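PDB 6NPS: AxyAgu115A from Amphibacillus xylanus NBRC 15112, which probably acts as a family GH115 alpha-glucuronidase, hydrolysing glucuronic acid side groups from arabinoglucuronoxylan in coordination with alpha-arabinofuranosidases. Local coordinates for residues K505-I516 and R544-L555. The protein carries 3 engineered substitutions. Numbering follows the deposited sequence.
Sequences KVFELLNGYTKI and RIDHLLGLAEEL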
loop_
_atom_site.group_PDB
_atom_site.type_symbol
_atom_site.label_atom_id
_atom_site.label_comp_id
_atom_site.label_asym_id
_atom_site.label_seq_id
_atom_site.Cartn_x
_atom_site.Cartn_y
_atom_site.Cartn_z
ATOM N N LYS A 505 -35.132 -13.822 -17.847
ATOM C CA LYS A 505 -33.693 -13.638 -17.796
ATOM C C LYS A 505 -33.336 -12.167 -18.013
ATOM O O LYS A 505 -32.456 -11.636 -17.321
ATOM C CB LYS A 505 -33.022 -14.543 -18.825
ATOM C CG LYS A 505 -33.060 -16.038 -18.405
ATOM C CD LYS A 505 -32.493 -16.938 -19.493
ATOM C CE LYS A 505 -32.539 -18.390 -19.011
ATOM N NZ LYS A 505 -31.910 -19.267 -20.010
ATOM N N VAL A 506 -34.021 -11.490 -18.947
ATOM C CA VAL A 506 -33.803 -10.044 -19.116
ATOM C C VAL A 506 -34.083 -9.314 -17.809
ATOM O O VAL A 506 -33.345 -8.406 -17.419
ATOM C CB VAL A 506 -34.664 -9.484 -20.258
ATOM C CG1 VAL A 506 -34.534 -7.923 -20.300
ATOM C CG2 VAL A 506 -34.234 -10.122 -21.583
ATOM N N PHE A 507 -35.136 -9.716 -17.092
ATOM C CA PHE A 507 -35.405 -9.085 -15.801
ATOM C C PHE A 507 -34.243 -9.287 -14.824
ATOM O O PHE A 507 -33.818 -8.337 -14.154
ATOM C CB PHE A 507 -36.707 -9.624 -15.202
ATOM C CG PHE A 507 -36.960 -9.096 -13.819
ATOM C CD1 PHE A 507 -37.395 -7.785 -13.632
ATOM C CD2 PHE A 507 -36.672 -9.863 -12.703
ATOM C CE1 PHE A 507 -37.581 -7.272 -12.362
ATOM C CE2 PHE A 507 -36.856 -9.365 -11.429
ATOM C CZ PHE A 507 -37.314 -8.048 -11.258
ATOM N N GLU A 508 -33.707 -10.520 -14.723
ATOM C CA GLU A 508 -32.525 -10.731 -13.882
ATOM C C GLU A 508 -31.380 -9.795 -14.255
ATOM O O GLU A 508 -30.654 -9.336 -13.370
ATOM C CB GLU A 508 -32.029 -12.169 -13.988
ATOM C CG GLU A 508 -32.968 -13.220 -13.413
ATOM C CD GLU A 508 -32.338 -14.619 -13.451
ATOM O OE1 GLU A 508 -31.300 -14.844 -12.775
ATOM O OE2 GLU A 508 -32.875 -15.493 -14.167
ATOM N N LEU A 509 -31.142 -9.582 -15.563
ATOM C CA LEU A 509 -30.023 -8.750 -16.013
ATOM C C LEU A 509 -30.226 -7.296 -15.602
ATOM O O LEU A 509 -29.306 -6.656 -15.080
ATOM C CB LEU A 509 -29.865 -8.814 -17.546
ATOM C CG LEU A 509 -29.423 -10.174 -18.073
ATOM C CD1 LEU A 509 -29.364 -10.197 -19.584
ATOM C CD2 LEU A 509 -28.051 -10.532 -17.478
ATOM N N LEU A 510 -31.426 -6.747 -15.868
ATOM C CA LEU A 510 -31.651 -5.312 -15.648
ATOM C C LEU A 510 -31.690 -5.004 -14.161
ATOM O O LEU A 510 -31.044 -4.053 -13.689
ATOM C CB LEU A 510 -32.975 -4.855 -16.293
ATOM C CG LEU A 510 -33.094 -5.004 -17.798
ATOM C CD1 LEU A 510 -34.443 -4.422 -18.293
ATOM C CD2 LEU A 510 -31.934 -4.264 -18.408
ATOM N N ASN A 511 -32.459 -5.797 -13.418
ATOM C CA ASN A 511 -32.522 -5.656 -11.973
ATOM C C ASN A 511 -31.169 -5.943 -11.350
ATOM O O ASN A 511 -30.733 -5.240 -10.429
ATOM C CB ASN A 511 -33.576 -6.601 -11.413
ATOM C CG ASN A 511 -34.055 -6.175 -10.055
ATOM O OD1 ASN A 511 -34.822 -5.220 -9.933
ATOM N ND2 ASN A 511 -33.592 -6.863 -9.018
ATOM N N GLY A 512 -30.488 -6.974 -11.853
ATOM C CA GLY A 512 -29.149 -7.335 -11.448
ATOM C C GLY A 512 -28.095 -6.268 -11.627
ATOM O O GLY A 512 -27.451 -5.877 -10.646
ATOM N N TYR A 513 -27.865 -5.791 -12.859
ATOM C CA TYR A 513 -26.767 -4.848 -13.034
ATOM C C TYR A 513 -27.053 -3.524 -12.323
ATOM O O TYR A 513 -26.130 -2.901 -11.771
ATOM C CB TYR A 513 -26.447 -4.646 -14.537
ATOM C CG TYR A 513 -27.114 -3.464 -15.236
ATOM C CD1 TYR A 513 -26.642 -2.162 -15.066
ATOM C CD2 TYR A 513 -28.181 -3.668 -16.131
ATOM C CE1 TYR A 513 -27.247 -1.077 -15.723
ATOM C CE2 TYR A 513 -28.807 -2.560 -16.798
ATOM C CZ TYR A 513 -28.321 -1.282 -16.576
ATOM O OH TYR A 513 -28.930 -0.192 -17.229
ATOM N N THR A 514 -28.322 -3.083 -12.281
ATOM C CA THR A 514 -28.569 -1.768 -11.690
ATOM C C THR A 514 -28.402 -1.786 -10.174
ATOM O O THR A 514 -27.951 -0.780 -9.595
ATOM C CB THR A 514 -29.967 -1.204 -12.070
ATOM O OG1 THR A 514 -31.036 -2.128 -11.733
ATOM C CG2 THR A 514 -30.041 -0.834 -13.559
ATOM N N LYS A 515 -28.749 -2.903 -9.515
ATOM C CA LYS A 515 -28.478 -3.018 -8.083
ATOM C C LYS A 515 -26.980 -2.928 -7.787
ATOM O O LYS A 515 -26.549 -2.179 -6.905
ATOM C CB LYS A 515 -29.043 -4.339 -7.496
ATOM C CG LYS A 515 -29.017 -4.186 -5.956
ATOM C CD LYS A 515 -29.608 -5.292 -5.192
ATOM C CE LYS A 515 -29.377 -5.079 -3.677
ATOM N NZ LYS A 515 -30.417 -4.326 -2.952
ATOM N N ILE A 516 -26.170 -3.685 -8.522
ATOM C CA ILE A 516 -24.718 -3.676 -8.313
ATOM C C ILE A 516 -24.097 -2.315 -8.682
ATOM O O ILE A 516 -23.300 -1.752 -7.920
ATOM C CB ILE A 516 -24.084 -4.844 -9.089
ATOM C CG1 ILE A 516 -24.545 -6.175 -8.471
ATOM C CG2 ILE A 516 -22.533 -4.695 -9.096
ATOM C CD1 ILE A 516 -24.570 -7.269 -9.496
ATOM N N ARG A 544 -22.347 -13.873 -8.496
ATOM C CA ARG A 544 -23.516 -13.203 -9.088
ATOM C C ARG A 544 -23.205 -12.622 -10.462
ATOM O O ARG A 544 -23.990 -12.764 -11.405
ATOM C CB ARG A 544 -24.010 -12.091 -8.157
ATOM C CG ARG A 544 -24.958 -12.568 -7.063
ATOM C CD ARG A 544 -25.078 -11.573 -5.922
ATOM N NE ARG A 544 -25.859 -10.392 -6.292
ATOM C CZ ARG A 544 -25.675 -9.181 -5.766
ATOM N NH1 ARG A 544 -24.735 -8.998 -4.849
ATOM N NH2 ARG A 544 -26.430 -8.161 -6.149
ATOM N N ILE A 545 -22.082 -11.907 -10.579
ATOM C CA ILE A 545 -21.675 -11.334 -11.852
ATOM C C ILE A 545 -21.480 -12.416 -12.895
ATOM O O ILE A 545 -21.915 -12.271 -14.045
ATOM C CB ILE A 545 -20.388 -10.498 -11.670
ATOM C CG1 ILE A 545 -20.716 -9.233 -10.895
ATOM C CG2 ILE A 545 -19.733 -10.227 -13.032
ATOM C CD1 ILE A 545 -19.454 -8.399 -10.467
ATOM N N ASP A 546 -20.793 -13.509 -12.528
ATOM C CA ASP A 546 -20.600 -14.567 -13.513
ATOM C C ASP A 546 -21.936 -15.185 -13.915
ATOM O O ASP A 546 -22.132 -15.527 -15.082
ATOM C CB ASP A 546 -19.618 -15.621 -12.986
ATOM C CG ASP A 546 -18.153 -15.093 -12.935
ATOM O OD1 ASP A 546 -17.348 -15.684 -12.180
ATOM O OD2 ASP A 546 -17.797 -14.090 -13.623
ATOM N N HIS A 547 -22.886 -15.280 -12.996
ATOM C CA HIS A 547 -24.195 -15.794 -13.381
ATOM C C HIS A 547 -24.869 -14.848 -14.383
ATOM O O HIS A 547 -25.388 -15.284 -15.424
ATOM C CB HIS A 547 -25.068 -15.963 -12.133
ATOM C CG HIS A 547 -26.496 -16.271 -12.439
ATOM N ND1 HIS A 547 -26.879 -17.430 -13.068
ATOM C CD2 HIS A 547 -27.634 -15.557 -12.238
ATOM C CE1 HIS A 547 -28.188 -17.423 -13.240
ATOM N NE2 HIS A 547 -28.671 -16.297 -12.743
ATOM N N LEU A 548 -24.851 -13.540 -14.092
ATOM C CA LEU A 548 -25.502 -12.555 -14.977
ATOM C C LEU A 548 -24.806 -12.450 -16.346
ATOM O O LEU A 548 -25.482 -12.419 -17.381
ATOM C CB LEU A 548 -25.535 -11.177 -14.272
ATOM C CG LEU A 548 -26.402 -11.179 -12.990
ATOM C CD1 LEU A 548 -26.233 -9.917 -12.183
ATOM C CD2 LEU A 548 -27.879 -11.451 -13.300
ATOM N N LEU A 549 -23.462 -12.350 -16.383
ATOM C CA LEU A 549 -22.761 -12.376 -17.674
ATOM C C LEU A 549 -23.139 -13.612 -18.490
ATOM O O LEU A 549 -23.341 -13.525 -19.712
ATOM C CB LEU A 549 -21.244 -12.326 -17.472
ATOM C CG LEU A 549 -20.728 -11.046 -16.806
ATOM C CD1 LEU A 549 -19.232 -11.154 -16.480
ATOM C CD2 LEU A 549 -21.013 -9.810 -17.655
ATOM N N GLY A 550 -23.269 -14.775 -17.830
ATOM C CA GLY A 550 -23.699 -15.960 -18.544
ATOM C C GLY A 550 -25.060 -15.795 -19.194
ATOM O O GLY A 550 -25.260 -16.208 -20.343
ATOM N N LEU A 551 -26.031 -15.213 -18.464
ATOM C CA LEU A 551 -27.344 -14.979 -19.063
ATOM C C LEU A 551 -27.253 -13.988 -20.223
ATOM O O LEU A 551 -27.916 -14.158 -21.253
ATOM C CB LEU A 551 -28.344 -14.441 -18.023
ATOM C CG LEU A 551 -28.723 -15.278 -16.807
ATOM C CD1 LEU A 551 -29.741 -14.524 -15.941
ATOM C CD2 LEU A 551 -29.251 -16.655 -17.245
ATOM N N ALA A 552 -26.470 -12.931 -20.057
ATOM C CA ALA A 552 -26.370 -11.924 -21.108
ATOM C C ALA A 552 -25.793 -12.536 -22.375
ATOM O O ALA A 552 -26.223 -12.203 -23.480
ATOM C CB ALA A 552 -25.494 -10.749 -20.644
ATOM N N GLU A 553 -24.847 -13.468 -22.237
ATOM C CA GLU A 553 -24.310 -14.125 -23.426
ATOM C C GLU A 553 -25.273 -15.146 -24.024
ATOM O O GLU A 553 -25.269 -15.348 -25.247
ATOM C CB GLU A 553 -22.952 -14.772 -23.122
ATOM C CG GLU A 553 -21.857 -13.716 -22.900
ATOM C CD GLU A 553 -21.121 -13.309 -24.188
ATOM O OE1 GLU A 553 -21.723 -13.330 -25.288
ATOM O OE2 GLU A 553 -19.922 -12.952 -24.098
ATOM N N GLU A 554 -26.116 -15.789 -23.210
ATOM C CA GLU A 554 -27.117 -16.681 -23.785
ATOM C C GLU A 554 -28.064 -15.898 -24.678
ATOM O O GLU A 554 -28.348 -16.302 -25.816
ATOM C CB GLU A 554 -27.917 -17.383 -22.687
ATOM C CG GLU A 554 -27.156 -18.359 -21.841
ATOM C CD GLU A 554 -28.010 -18.897 -20.687
ATOM O OE1 GLU A 554 -29.254 -18.948 -20.831
ATOM O OE2 GLU A 554 -27.432 -19.262 -19.636
ATOM N N LEU A 555 -28.580 -14.766 -24.175
ATOM C CA LEU A 555 -29.551 -14.021 -24.982
ATOM C C LEU A 555 -28.895 -13.343 -26.180
ATOM O O LEU A 555 -29.543 -13.152 -27.213
ATOM C CB LEU A 555 -30.289 -12.992 -24.114
ATOM C CG LEU A 555 -31.040 -13.603 -22.924
ATOM C CD1 LEU A 555 -31.662 -12.525 -22.069
ATOM C CD2 LEU A 555 -32.113 -14.571 -23.408
HETATM O O HOH W 1 -27.696 -8.078 -8.277
#
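Knobs-into-holes packing joins helices 500-519 and 537-558 where L509 and L548 interlock, the two running in broadly opposite directions but well inclined to each other, at 135°, with their short axes 9.6 Å apart at closest approach. L509 is one knob, set among L548, L551, A552 and L555; its CD2 lies 4.0 Å from L551 CB, while CD1 rests against A552. In return L548 enters the hole formed by E508, L509, G512 and I516, its CD1 meeting I516 CD1 tip to tip at 4.1 Å. G512, without a side chain, lets that methyl lie 4.0 Å from its CA.

Polar groups border this apolar seam. With CG anti to the backbone N (chi1 171°), the H547 ring swings to E508, and E508 OE1 accepts from H547 NE2 at 3.0 Å, close to the ring plane, on the syn side of the carboxylate but 20° out of its plane. The extended chain of K505 crosses L551, passing CD2 with its CG and CD, before NZ forms a 2.8 Å salt bridge to E554 OE1. A methionine in place of K505 would probably leave E554 without this cationic mate. I516 CD1 lies over one face of the R544 guanidinium.

Helix 482-494 packs against V506 and L510, whereas helix 564-596 touches Y513 and L555; K515 reaches the turn between strands 814-821 and 828-833, bonding to G824 O.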